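2,4-dihydroxyhept-2-ene-1,7-dioic acid aldolase (Kordia algicida OT-1, PDB 6BDE) binds heme b as an H-NOX protein and probably senses nitric oxide or oxygen in signalling, although it is named as an aldolase. Local coordinates at residues G3-E8 / S46-L51; D65-Y70 / R137-F142; D91-L96 / K149-F154. The protein carries 1 engineered substitution. All coordinates share one frame; numbering follows the deposited sequence.

Interaction 1: residues G3-E8 / S46-L51; sequences GIIFTE and SEMLQL. With HEM (protoporphyrin IX containing Fe), chain B.
F6 and M48 meet through aromatic, sulfur and methyl contacts that show how one ring can join two helices standing well apart. M48 is bent at both later torsions (chi2 57°, chi3 76°), and this doubling back carries its methyl above the F6 ring. CE lies 4.2 Å from the centroid of F6, off-centre, in a CH-pi contact. The sulfur takes an oblique place farther out, SD being 5.3 Å from the F6 centroid, which makes the pair a Met-aromatic contact as well.

Helix 3-17 and helix 45-59, both in the N-terminal helical part of the H-NOX fold, run almost parallel here, at 16°. Their local axes come no closer than 11.2 Å, and the F6 side chain spans much of that gap.

Other atoms gather round the same ring. M48 N meets its edge near the plane, and M48 CB is 3.6 Å from F6 CE1. L51 CD1 touches the ring edge in its plane, 4.0 Å from F6 CD1, and E47 adds its CB obliquely. The E47 carboxylate looks elsewhere, accepting from Y37 OH and S33 OG, while the Y37 ring stacks on F6.

I5 works on two fronts. Its carbonyl O is 3.9 Å from M48 CE, whereas its side chain leads to the cofactor, where I5 CD1 packs 3.6 Å from CAA, the first carbon of a heme propionate arm.

Interaction 2: residues D65-Y70 / R137-F142; sequences DLLLTY and RAMHHF. With HEM (protoporphyrin IX containing Fe), chain B.
L67 and L68 lie directly against H141 and F142, close enough for the two backbones to exchange CA-H...O contacts. F142 CA approaches L67 O at 3.5 Å, and L68 CA in turn approaches H141 O at 3.4 Å. Helix 63-81 thus meets the first turn of helix 140-153, whose N-cap position is held by M139. The approach to that turn carries the last residue of the Tyr-x-Ser-x-Arg motif of H-NOX proteins, here Y133, S135 and R137, which binds the heme propionates.

Among the side chains, L68 CD1 packs 3.8 Å from CD2 of the H141 ring. H141 ND1 and H140 ND1 share a hydrogen bond, in which either could be the donor; it probably helps fix the H141 ring. F142 extends its ring away from its own backbone N (chi1 -179°), placing it between Y70 and the porphyrin. The Y70 and F142 rings are inclined at 45°, their centroids 5.2 Å apart, while the other side of F142 turns its edge to the macrocycle, with CD2 3.5 Å from heme C2D. M139 runs along the propionate arm that R137 grips, its SD 3.6 Å from heme CAD. R137 bends at chi3 and meets one carboxylate oxygen near the guanidinium plane: NE donates to heme O2D at 2.8 Å (141° at the hydrogen), and NH2 adds a weak second bond to the same O2D at 3.0 Å.

Interaction 3: residues D91-L96 / K149-F154; sequences DPIEML and KTFEHF
P92 and F151 mark the closest backbone approach of two short helical segments, 92-96 and 149-153, which cross at 140° with their axes 9.6 Å apart. P92, the first helical residue after the N-cap D91, offers its ring to two phenylalanines at once. Its CB sits over one face of F151, 3.9 Å from the centroid, in a CH-pi contact; the same P92 CB is 3.6 Å from F154 CD1. F151 is hemmed in further by I93 CD1, at the ring edge 3.7 Å from F151 CZ, and by L96 CD1, 3.6 Å from F151 CE2.

F154, just past the end of its helix, has the D91 backbone over one face and H153 ND1 over the centre of the other. With CG anti to the backbone N and the chain straight at chi2 (169°), M95 SD arrives at the F154 edge, near the ring plane, 5.5 Å from the centroid, as a Met-aromatic contact, and also touches the methyl of T150. D91 caps its own helix: E94 N donates to the anti lone pair of D91 OD2 at 3.0 Å.

L96 and T150 also touch the heme, and T150 OG1 bonds back to L146 O. Around the contact, I93 and F151 pack on I176 of strand 171-178, M95 and H153 meet L86 of helix 83-87, and T150 rests on F75 of helix 63-81.

How the interactions relate
All three contacts are buried, and none has a hydrogen bond between its two segments; packing does the joining. Interaction 2 lies nearest the centre of the chain, with interactions 1 and 3 on opposite sides of it, their centres about 26 Å apart. Interactions 1 and 2 touch where Y70 OH meets I5 O, a probable hydrogen bond whose short distance leaves it doubtful, whereas interactions 2 and 3 share helix 140-153, its start and its end respectively. Polar grip on a propionate appears in interaction 2 alone. Interactions 1 and 3 both rest on CH-pi and Met-aromatic packing: one ring spans two near-parallel helices in the former, a proline wedges against two rings in the latter.

Interaction 1: residues G3-E8 / S46-L51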
loop_
_atom_site.group_PDB
_atom_site.type_symbol
_atom_site.label_atom_id
_atom_site.label_comp_id
_atom_site.label_asym_id
_atom_site.label_seq_id
_atom_site.Cartn_x
_atom_site.Cartn_y
_atom_site.Cartn_z
ATOM N N GLY A 3 -10.761 -3.981 8.129
ATOM C CA GLY A 3 -10.606 -5.420 8.025
ATOM C C GLY A 3 -10.288 -5.915 6.630
ATOM O O GLY A 3 -9.732 -7.009 6.488
ATOM N N ILE A 4 -10.631 -5.139 5.598
ATOM C CA ILE A 4 -10.307 -5.541 4.231
ATOM C C ILE A 4 -8.799 -5.640 4.045
ATOM O O ILE A 4 -8.314 -6.477 3.274
ATOM C CB ILE A 4 -10.948 -4.565 3.222
ATOM C CG1 ILE A 4 -10.620 -4.977 1.784
ATOM C CG2 ILE A 4 -10.503 -3.133 3.493
ATOM C CD1 ILE A 4 -11.340 -6.226 1.329
ATOM N N ILE A 5 -8.036 -4.808 4.755
ATOM C CA ILE A 5 -6.581 -4.890 4.680
ATOM C C ILE A 5 -6.090 -6.186 5.310
ATOM O O ILE A 5 -5.136 -6.805 4.824
ATOM C CB ILE A 5 -5.945 -3.656 5.344
ATOM C CG1 ILE A 5 -6.566 -2.377 4.785
ATOM C CG2 ILE A 5 -4.440 -3.649 5.130
ATOM C CD1 ILE A 5 -6.350 -2.199 3.298
ATOM N N PHE A 6 -6.735 -6.624 6.394
ATOM C CA PHE A 6 -6.335 -7.867 7.047
ATOM C C PHE A 6 -6.709 -9.080 6.203
ATOM O O PHE A 6 -5.894 -9.989 6.012
ATOM C CB PHE A 6 -6.979 -7.963 8.432
ATOM C CG PHE A 6 -6.331 -7.089 9.467
ATOM C CD1 PHE A 6 -5.225 -7.532 10.175
ATOM C CD2 PHE A 6 -6.836 -5.829 9.742
ATOM C CE1 PHE A 6 -4.631 -6.729 11.133
ATOM C CE2 PHE A 6 -6.248 -5.022 10.698
ATOM C CZ PHE A 6 -5.143 -5.473 11.394
ATOM N N THR A 7 -7.942 -9.108 5.689
ATOM C CA THR A 7 -8.416 -10.282 4.962
ATOM C C THR A 7 -7.633 -10.496 3.672
ATOM O O THR A 7 -7.246 -11.626 3.352
ATOM C CB THR A 7 -9.910 -10.151 4.666
ATOM O OG1 THR A 7 -10.146 -8.970 3.887
ATOM C CG2 THR A 7 -10.706 -10.068 5.962
ATOM N N GLU A 8 -7.390 -9.422 2.916
ATOM C CA GLU A 8 -6.625 -9.549 1.679
ATOM C C GLU A 8 -5.172 -9.914 1.954
ATOM O O GLU A 8 -4.550 -10.621 1.152
ATOM C CB GLU A 8 -6.699 -8.252 0.874
ATOM C CG GLU A 8 -8.085 -7.927 0.338
ATOM C CD GLU A 8 -8.514 -8.853 -0.785
ATOM O OE1 GLU A 8 -7.636 -9.485 -1.410
ATOM O OE2 GLU A 8 -9.733 -8.947 -1.045
ATOM N N SER A 46 -1.537 -2.361 15.403
ATOM C CA SER A 46 -0.569 -3.181 16.125
ATOM C C SER A 46 -0.777 -4.664 15.854
ATOM O O SER A 46 0.168 -5.454 15.956
ATOM C CB SER A 46 -0.656 -2.897 17.624
ATOM O OG SER A 46 -1.953 -3.180 18.119
ATOM N N GLU A 47 -2.004 -5.059 15.510
ATOM C CA GLU A 47 -2.256 -6.437 15.107
ATOM C C GLU A 47 -1.557 -6.751 13.790
ATOM O O GLU A 47 -0.892 -7.786 13.657
ATOM C CB GLU A 47 -3.761 -6.677 14.992
ATOM C CG GLU A 47 -4.439 -7.035 16.303
ATOM C CD GLU A 47 -5.775 -7.711 16.090
ATOM O OE1 GLU A 47 -5.933 -8.378 15.048
ATOM O OE2 GLU A 47 -6.663 -7.586 16.960
ATOM N N MET A 48 -1.693 -5.859 12.804
ATOM C CA MET A 48 -1.050 -6.069 11.510
ATOM C C MET A 48 0.468 -6.026 11.632
ATOM O O MET A 48 1.171 -6.790 10.961
ATOM C CB MET A 48 -1.543 -5.020 10.511
ATOM C CG MET A 48 -0.801 -5.004 9.182
ATOM S SD MET A 48 -0.830 -6.597 8.337
ATOM C CE MET A 48 -2.503 -6.612 7.700
ATOM N N LEU A 49 0.992 -5.139 12.483
ATOM C CA LEU A 49 2.436 -5.072 12.683
ATOM C C LEU A 49 2.973 -6.382 13.246
ATOM O O LEU A 49 4.058 -6.834 12.860
ATOM C CB LEU A 49 2.785 -3.903 13.605
ATOM C CG LEU A 49 4.273 -3.650 13.850
ATOM C CD1 LEU A 49 5.003 -3.411 12.538
ATOM C CD2 LEU A 49 4.471 -2.476 14.797
ATOM N N GLN A 50 2.225 -7.009 14.158
ATOM C CA GLN A 50 2.617 -8.319 14.667
ATOM C C GLN A 50 2.624 -9.356 13.551
ATOM O O GLN A 50 3.552 -10.166 13.444
ATOM C CB GLN A 50 1.671 -8.754 15.788
ATOM C CG GLN A 50 1.837 -7.998 17.089
ATOM C CD GLN A 50 0.980 -8.575 18.199
ATOM O OE1 GLN A 50 1.285 -9.634 18.747
ATOM N NE2 GLN A 50 -0.105 -7.883 18.531
ATOM N N LEU A 51 1.584 -9.349 12.713
ATOM C CA LEU A 51 1.509 -10.306 11.614
ATOM C C LEU A 51 2.665 -10.120 10.641
ATOM O O LEU A 51 3.228 -11.100 10.140
ATOM C CB LEU A 51 0.169 -10.164 10.889
ATOM C CG LEU A 51 -1.090 -10.481 11.700
ATOM C CD1 LEU A 51 -2.339 -10.154 10.897
ATOM C CD2 LEU A 51 -1.098 -11.937 12.137
HETATM C CHA HEM B . -4.550 2.693 3.475
HETATM C CHB HEM B . -8.539 2.622 -0.208
HETATM C CHC HEM B . -5.101 4.676 -3.995
HETATM C CHD HEM B . -1.033 4.516 -0.369
HETATM C C1A HEM B . -5.867 2.622 2.396
HETATM C C2A HEM B . -6.889 1.849 2.995
HETATM C C3A HEM B . -7.867 1.837 2.085
HETATM C C4A HEM B . -7.359 2.593 1.011
HETATM C CMA HEM B . -9.232 1.160 2.191
HETATM C CAA HEM B . -6.893 1.202 4.380
HETATM C CBA HEM B . -7.444 2.225 5.377
HETATM C CGA HEM B . -7.610 1.616 6.766
HETATM O O1A HEM B . -8.232 2.252 7.659
HETATM O O2A HEM B . -7.131 0.481 7.024
HETATM C C1B HEM B . -7.712 3.180 -1.529
HETATM C C2B HEM B . -8.364 3.058 -2.920
HETATM C C3B HEM B . -7.426 3.605 -3.844
HETATM C C4B HEM B . -6.264 4.035 -2.997
HETATM C CMB HEM B . -9.744 2.479 -3.234
HETATM C CAB HEM B . -7.560 3.751 -5.356
HETATM C CBB HEM B . -8.569 4.417 -5.880
HETATM C C1C HEM B . -3.717 4.652 -2.987
HETATM C C2C HEM B . -2.541 4.803 -3.755
HETATM C C3C HEM B . -1.544 4.763 -2.855
HETATM C C4C HEM B . -2.187 4.597 -1.614
HETATM C CMC HEM B . -2.429 4.978 -5.267
HETATM C CAC HEM B . -0.046 4.884 -3.116
HETATM C CBC HEM B . 0.570 6.017 -2.855
HETATM C C1D HEM B . -1.936 3.928 0.914
HETATM C C2D HEM B . -1.000 3.471 2.008
HETATM C C3D HEM B . -1.854 2.987 3.035
HETATM C C4D HEM B . -3.297 3.167 2.517
HETATM C CMD HEM B . 0.526 3.529 2.025
HETATM C CAD HEM B . -1.420 2.408 4.382
HETATM C CBD HEM B . -1.922 3.268 5.537
HETATM C CGD HEM B . -0.810 4.215 5.972
HETATM O O1D HEM B . 0.206 4.358 5.243
HETATM O O2D HEM B . -0.918 4.852 7.052
HETATM N NA HEM B . -6.047 3.085 1.088
HETATM N NB HEM B . -6.281 3.754 -1.537
HETATM N NC HEM B . -3.582 4.448 -1.609
HETATM N ND HEM B . -3.400 3.719 1.079
HETATM FE FE HEM B . -4.933 4.264 -0.121
#

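Interaction 2: residues D65-Y70 / R137-F142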
loop_
_atom_site.group_PDB
_atom_site.type_symbol
_atom_site.label_atom_id
_atom_site.label_comp_id
_atom_site.label_asym_id
_atom_site.label_seq_id
_atom_site.Cartn_x
_atom_site.Cartn_y
_atom_site.Cartn_z
ATOM N N ASP A 65 9.737 -5.843 1.538
ATOM C CA ASP A 65 9.360 -6.616 0.359
ATOM C C ASP A 65 7.975 -7.231 0.513
ATOM O O ASP A 65 7.231 -7.350 -0.469
ATOM C CB ASP A 65 10.402 -7.701 0.097
ATOM C CG ASP A 65 11.662 -7.157 -0.543
ATOM O OD1 ASP A 65 11.778 -5.920 -0.678
ATOM O OD2 ASP A 65 12.541 -7.965 -0.902
ATOM N N LEU A 66 7.614 -7.642 1.730
ATOM C CA LEU A 66 6.279 -8.184 1.956
ATOM C C LEU A 66 5.210 -7.129 1.707
ATOM O O LEU A 66 4.188 -7.407 1.067
ATOM C CB LEU A 66 6.167 -8.737 3.377
ATOM C CG LEU A 66 6.994 -9.982 3.705
ATOM C CD1 LEU A 66 7.019 -10.234 5.205
ATOM C CD2 LEU A 66 6.449 -11.193 2.963
ATOM N N LEU A 67 5.431 -5.907 2.201
ATOM C CA LEU A 67 4.463 -4.836 1.991
ATOM C C LEU A 67 4.446 -4.367 0.542
ATOM O O LEU A 67 3.391 -3.963 0.039
ATOM C CB LEU A 67 4.763 -3.665 2.927
ATOM C CG LEU A 67 4.337 -3.849 4.386
ATOM C CD1 LEU A 67 4.722 -2.635 5.216
ATOM C CD2 LEU A 67 2.843 -4.117 4.479
ATOM N N LEU A 68 5.593 -4.406 -0.140
ATOM C CA LEU A 68 5.619 -4.069 -1.560
ATOM C C LEU A 68 4.761 -5.042 -2.358
ATOM O O LEU A 68 3.919 -4.630 -3.163
ATOM C CB LEU A 68 7.061 -4.066 -2.073
ATOM C CG LEU A 68 7.347 -3.398 -3.424
ATOM C CD1 LEU A 68 8.783 -2.904 -3.473
ATOM C CD2 LEU A 68 7.067 -4.329 -4.601
ATOM N N THR A 69 4.966 -6.344 -2.142
ATOM C CA THR A 69 4.169 -7.350 -2.839
ATOM C C THR A 69 2.689 -7.207 -2.505
ATOM O O THR A 69 1.830 -7.334 -3.386
ATOM C CB THR A 69 4.669 -8.750 -2.481
ATOM O OG1 THR A 69 6.027 -8.898 -2.915
ATOM C CG2 THR A 69 3.813 -9.815 -3.151
ATOM N N TYR A 70 2.371 -6.931 -1.238
ATOM C CA TYR A 70 0.974 -6.748 -0.855
ATOM C C TYR A 70 0.386 -5.494 -1.490
ATOM O O TYR A 70 -0.758 -5.510 -1.961
ATOM C CB TYR A 70 0.845 -6.692 0.666
ATOM C CG TYR A 70 -0.581 -6.546 1.144
ATOM C CD1 TYR A 70 -1.614 -7.238 0.525
ATOM C CD2 TYR A 70 -0.896 -5.718 2.212
ATOM C CE1 TYR A 70 -2.919 -7.108 0.952
ATOM C CE2 TYR A 70 -2.201 -5.582 2.649
ATOM C CZ TYR A 70 -3.207 -6.280 2.015
ATOM O OH TYR A 70 -4.508 -6.151 2.444
ATOM N N ARG A 137 2.261 4.407 10.809
ATOM C CA ARG A 137 2.304 2.986 10.493
ATOM C C ARG A 137 3.459 2.611 9.574
ATOM O O ARG A 137 3.734 1.416 9.412
ATOM C CB ARG A 137 0.971 2.558 9.867
ATOM C CG ARG A 137 -0.209 2.707 10.821
ATOM C CD ARG A 137 -1.541 2.543 10.112
ATOM N NE ARG A 137 -1.920 3.740 9.366
ATOM C CZ ARG A 137 -2.496 4.808 9.910
ATOM N NH1 ARG A 137 -2.758 4.835 11.209
ATOM N NH2 ARG A 137 -2.808 5.851 9.153
ATOM N N ALA A 138 4.133 3.595 8.975
ATOM C CA ALA A 138 5.356 3.371 8.200
ATOM C C ALA A 138 5.151 2.330 7.102
ATOM O O ALA A 138 5.971 1.431 6.906
ATOM C CB ALA A 138 6.516 2.974 9.115
ATOM N N MET A 139 4.040 2.451 6.380
ATOM C CA MET A 139 3.713 1.541 5.283
ATOM C C MET A 139 4.092 2.129 3.931
ATOM O O MET A 139 3.331 2.040 2.963
ATOM C CB MET A 139 2.232 1.176 5.325
ATOM C CG MET A 139 1.844 0.383 6.564
ATOM S SD MET A 139 0.091 -0.025 6.642
ATOM C CE MET A 139 -0.095 -1.018 5.163
ATOM N N HIS A 140 5.284 2.727 3.846
ATOM C CA HIS A 140 5.708 3.386 2.614
ATOM C C HIS A 140 5.809 2.402 1.454
ATOM O O HIS A 140 5.500 2.750 0.307
ATOM C CB HIS A 140 7.045 4.094 2.838
ATOM C CG HIS A 140 7.993 3.338 3.718
ATOM N ND1 HIS A 140 8.794 2.320 3.247
ATOM C CD2 HIS A 140 8.270 3.455 5.037
ATOM C CE1 HIS A 140 9.522 1.841 4.239
ATOM N NE2 HIS A 140 9.225 2.512 5.336
ATOM N N HIS A 141 6.246 1.170 1.724
ATOM C CA HIS A 141 6.369 0.188 0.655
ATOM C C HIS A 141 5.025 -0.380 0.221
ATOM O O HIS A 141 4.905 -0.856 -0.914
ATOM C CB HIS A 141 7.312 -0.940 1.079
ATOM C CG HIS A 141 8.738 -0.694 0.702
ATOM N ND1 HIS A 141 9.427 0.434 1.093
ATOM C CD2 HIS A 141 9.602 -1.420 -0.048
ATOM C CE1 HIS A 141 10.654 0.389 0.608
ATOM N NE2 HIS A 141 10.786 -0.726 -0.088
ATOM N N PHE A 142 4.015 -0.346 1.095
ATOM C CA PHE A 142 2.655 -0.631 0.652
ATOM C C PHE A 142 2.201 0.398 -0.374
ATOM O O PHE A 142 1.620 0.045 -1.407
ATOM C CB PHE A 142 1.705 -0.660 1.851
ATOM C CG PHE A 142 0.280 -0.977 1.492
ATOM C CD1 PHE A 142 -0.103 -2.274 1.191
ATOM C CD2 PHE A 142 -0.680 0.022 1.466
ATOM C CE1 PHE A 142 -1.416 -2.567 0.862
ATOM C CE2 PHE A 142 -1.994 -0.265 1.141
ATOM C CZ PHE A 142 -2.362 -1.561 0.838
HETATM C CHA HEM B . -4.550 2.693 3.475
HETATM C CHB HEM B . -8.539 2.622 -0.208
HETATM C CHC HEM B . -5.101 4.676 -3.995
HETATM C CHD HEM B . -1.033 4.516 -0.369
HETATM C C1A HEM B . -5.867 2.622 2.396
HETATM C C2A HEM B . -6.889 1.849 2.995
HETATM C C3A HEM B . -7.867 1.837 2.085
HETATM C C4A HEM B . -7.359 2.593 1.011
HETATM C CMA HEM B . -9.232 1.160 2.191
HETATM C CAA HEM B . -6.893 1.202 4.380
HETATM C CBA HEM B . -7.444 2.225 5.377
HETATM C CGA HEM B . -7.610 1.616 6.766
HETATM O O1A HEM B . -8.232 2.252 7.659
HETATM O O2A HEM B . -7.131 0.481 7.024
HETATM C C1B HEM B . -7.712 3.180 -1.529
HETATM C C2B HEM B . -8.364 3.058 -2.920
HETATM C C3B HEM B . -7.426 3.605 -3.844
HETATM C C4B HEM B . -6.264 4.035 -2.997
HETATM C CMB HEM B . -9.744 2.479 -3.234
HETATM C CAB HEM B . -7.560 3.751 -5.356
HETATM C CBB HEM B . -8.569 4.417 -5.880
HETATM C C1C HEM B . -3.717 4.652 -2.987
HETATM C C2C HEM B . -2.541 4.803 -3.755
HETATM C C3C HEM B . -1.544 4.763 -2.855
HETATM C C4C HEM B . -2.187 4.597 -1.614
HETATM C CMC HEM B . -2.429 4.978 -5.267
HETATM C CAC HEM B . -0.046 4.884 -3.116
HETATM C CBC HEM B . 0.570 6.017 -2.855
HETATM C C1D HEM B . -1.936 3.928 0.914
HETATM C C2D HEM B . -1.000 3.471 2.008
HETATM C C3D HEM B . -1.854 2.987 3.035
HETATM C C4D HEM B . -3.297 3.167 2.517
HETATM C CMD HEM B . 0.526 3.529 2.025
HETATM C CAD HEM B . -1.420 2.408 4.382
HETATM C CBD HEM B . -1.922 3.268 5.537
HETATM C CGD HEM B . -0.810 4.215 5.972
HETATM O O1D HEM B . 0.206 4.358 5.243
HETATM O O2D HEM B . -0.918 4.852 7.052
HETATM N NA HEM B . -6.047 3.085 1.088
HETATM N NB HEM B . -6.281 3.754 -1.537
HETATM N NC HEM B . -3.582 4.448 -1.609
HETATM N ND HEM B . -3.400 3.719 1.079
HETATM FE FE HEM B . -4.933 4.264 -0.121
#

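Interaction 3: residues D91-L96 / K149-F154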
loop_
_atom_site.group_PDB
_atom_site.type_symbol
_atom_site.label_atom_id
_atom_site.label_comp_id
_atom_site.label_asym_id
_atom_site.label_seq_id
_atom_site.Cartn_x
_atom_site.Cartn_y
_atom_site.Cartn_z
ATOM N N ASP A 91 -3.827 9.584 -16.417
ATOM C CA ASP A 91 -2.389 9.762 -16.309
ATOM C C ASP A 91 -1.948 9.298 -14.925
ATOM O O ASP A 91 -2.606 9.636 -13.922
ATOM C CB ASP A 91 -2.000 11.225 -16.540
ATOM C CG ASP A 91 -0.511 11.460 -16.414
ATOM O OD1 ASP A 91 0.216 11.230 -17.403
ATOM O OD2 ASP A 91 -0.067 11.880 -15.325
ATOM N N PRO A 92 -0.857 8.533 -14.826
ATOM C CA PRO A 92 -0.442 8.030 -13.507
ATOM C C PRO A 92 0.075 9.116 -12.580
ATOM O O PRO A 92 -0.128 9.018 -11.363
ATOM C CB PRO A 92 0.654 7.011 -13.850
ATOM C CG PRO A 92 1.194 7.474 -15.162
ATOM C CD PRO A 92 0.028 8.062 -15.907
ATOM N N ILE A 93 0.739 10.143 -13.112
ATOM C CA ILE A 93 1.243 11.218 -12.261
ATOM C C ILE A 93 0.087 12.028 -11.685
ATOM O O ILE A 93 0.095 12.395 -10.503
ATOM C CB ILE A 93 2.225 12.104 -13.049
ATOM C CG1 ILE A 93 3.529 11.350 -13.315
ATOM C CG2 ILE A 93 2.501 13.401 -12.301
ATOM C CD1 ILE A 93 4.311 11.025 -12.063
ATOM N N GLU A 94 -0.930 12.309 -12.504
ATOM C CA GLU A 94 -2.076 13.077 -12.025
ATOM C C GLU A 94 -2.843 12.315 -10.951
ATOM O O GLU A 94 -3.328 12.914 -9.983
ATOM C CB GLU A 94 -2.996 13.427 -13.194
ATOM C CG GLU A 94 -3.955 14.572 -12.905
ATOM C CD GLU A 94 -3.245 15.904 -12.764
ATOM O OE1 GLU A 94 -2.571 16.326 -13.727
ATOM O OE2 GLU A 94 -3.361 16.530 -11.689
ATOM N N MET A 95 -2.960 10.995 -11.103
ATOM C CA MET A 95 -3.670 10.197 -10.107
ATOM C C MET A 95 -2.921 10.177 -8.778
ATOM O O MET A 95 -3.533 10.326 -7.713
ATOM C CB MET A 95 -3.883 8.776 -10.627
ATOM C CG MET A 95 -4.370 7.795 -9.573
ATOM S SD MET A 95 -4.917 6.222 -10.264
ATOM C CE MET A 95 -5.071 5.240 -8.775
ATOM N N LEU A 96 -1.598 9.996 -8.819
ATOM C CA LEU A 96 -0.819 9.972 -7.587
ATOM C C LEU A 96 -0.817 11.330 -6.896
ATOM O O LEU A 96 -0.798 11.395 -5.661
ATOM C CB LEU A 96 0.611 9.515 -7.878
ATOM C CG LEU A 96 0.767 8.069 -8.359
ATOM C CD1 LEU A 96 2.236 7.700 -8.493
ATOM C CD2 LEU A 96 0.053 7.108 -7.419
ATOM N N LYS A 149 1.891 -0.295 -9.550
ATOM C CA LYS A 149 0.772 -0.773 -10.350
ATOM C C LYS A 149 -0.058 0.359 -10.938
ATOM O O LYS A 149 -0.775 0.135 -11.920
ATOM C CB LYS A 149 -0.117 -1.691 -9.510
ATOM C CG LYS A 149 0.519 -3.036 -9.201
ATOM C CD LYS A 149 0.783 -3.816 -10.479
ATOM C CE LYS A 149 1.489 -5.129 -10.191
ATOM N NZ LYS A 149 1.655 -5.949 -11.424
ATOM N N THR A 150 0.017 1.561 -10.362
ATOM C CA THR A 150 -0.629 2.715 -10.978
ATOM C C THR A 150 -0.003 3.019 -12.333
ATOM O O THR A 150 -0.708 3.260 -13.320
ATOM C CB THR A 150 -0.528 3.930 -10.054
ATOM O OG1 THR A 150 -1.241 3.669 -8.839
ATOM C CG2 THR A 150 -1.114 5.166 -10.727
ATOM N N PHE A 151 1.331 3.000 -12.399
ATOM C CA PHE A 151 2.010 3.216 -13.672
ATOM C C PHE A 151 1.766 2.058 -14.630
ATOM O O PHE A 151 1.594 2.270 -15.836
ATOM C CB PHE A 151 3.505 3.422 -13.437
ATOM C CG PHE A 151 3.852 4.801 -12.961
ATOM C CD1 PHE A 151 4.075 5.821 -13.869
ATOM C CD2 PHE A 151 3.940 5.082 -11.608
ATOM C CE1 PHE A 151 4.385 7.095 -13.439
ATOM C CE2 PHE A 151 4.250 6.355 -11.171
ATOM C CZ PHE A 151 4.472 7.363 -12.089
ATOM N N GLU A 152 1.741 0.827 -14.111
ATOM C CA GLU A 152 1.467 -0.329 -14.957
ATOM C C GLU A 152 0.052 -0.277 -15.520
ATOM O O GLU A 152 -0.188 -0.698 -16.658
ATOM C CB GLU A 152 1.681 -1.621 -14.168
ATOM C CG GLU A 152 1.406 -2.884 -14.972
ATOM C CD GLU A 152 2.096 -4.107 -14.403
ATOM O OE1 GLU A 152 1.811 -5.226 -14.881
ATOM O OE2 GLU A 152 2.920 -3.950 -13.478
ATOM N N HIS A 153 -0.898 0.238 -14.734
ATOM C CA HIS A 153 -2.278 0.335 -15.200
ATOM C C HIS A 153 -2.387 1.243 -16.420
ATOM O O HIS A 153 -3.186 0.983 -17.328
ATOM C CB HIS A 153 -3.179 0.840 -14.073
ATOM C CG HIS A 153 -4.605 1.033 -14.482
ATOM N ND1 HIS A 153 -5.182 2.278 -14.605
ATOM C CD2 HIS A 153 -5.571 0.138 -14.798
ATOM C CE1 HIS A 153 -6.441 2.143 -14.981
ATOM N NE2 HIS A 153 -6.703 0.854 -15.104
ATOM N N PHE A 154 -1.590 2.310 -16.462
ATOM C CA PHE A 154 -1.582 3.239 -17.583
ATOM C C PHE A 154 -0.521 2.896 -18.623
ATOM O O PHE A 154 -0.118 3.773 -19.397
ATOM C CB PHE A 154 -1.386 4.670 -17.076
ATOM C CG PHE A 154 -2.549 5.194 -16.281
ATOM C CD1 PHE A 154 -2.429 5.427 -14.921
ATOM C CD2 PHE A 154 -3.765 5.447 -16.894
ATOM C CE1 PHE A 154 -3.499 5.907 -14.187
ATOM C CE2 PHE A 154 -4.838 5.926 -16.166
ATOM C CZ PHE A 154 -4.705 6.156 -14.811
#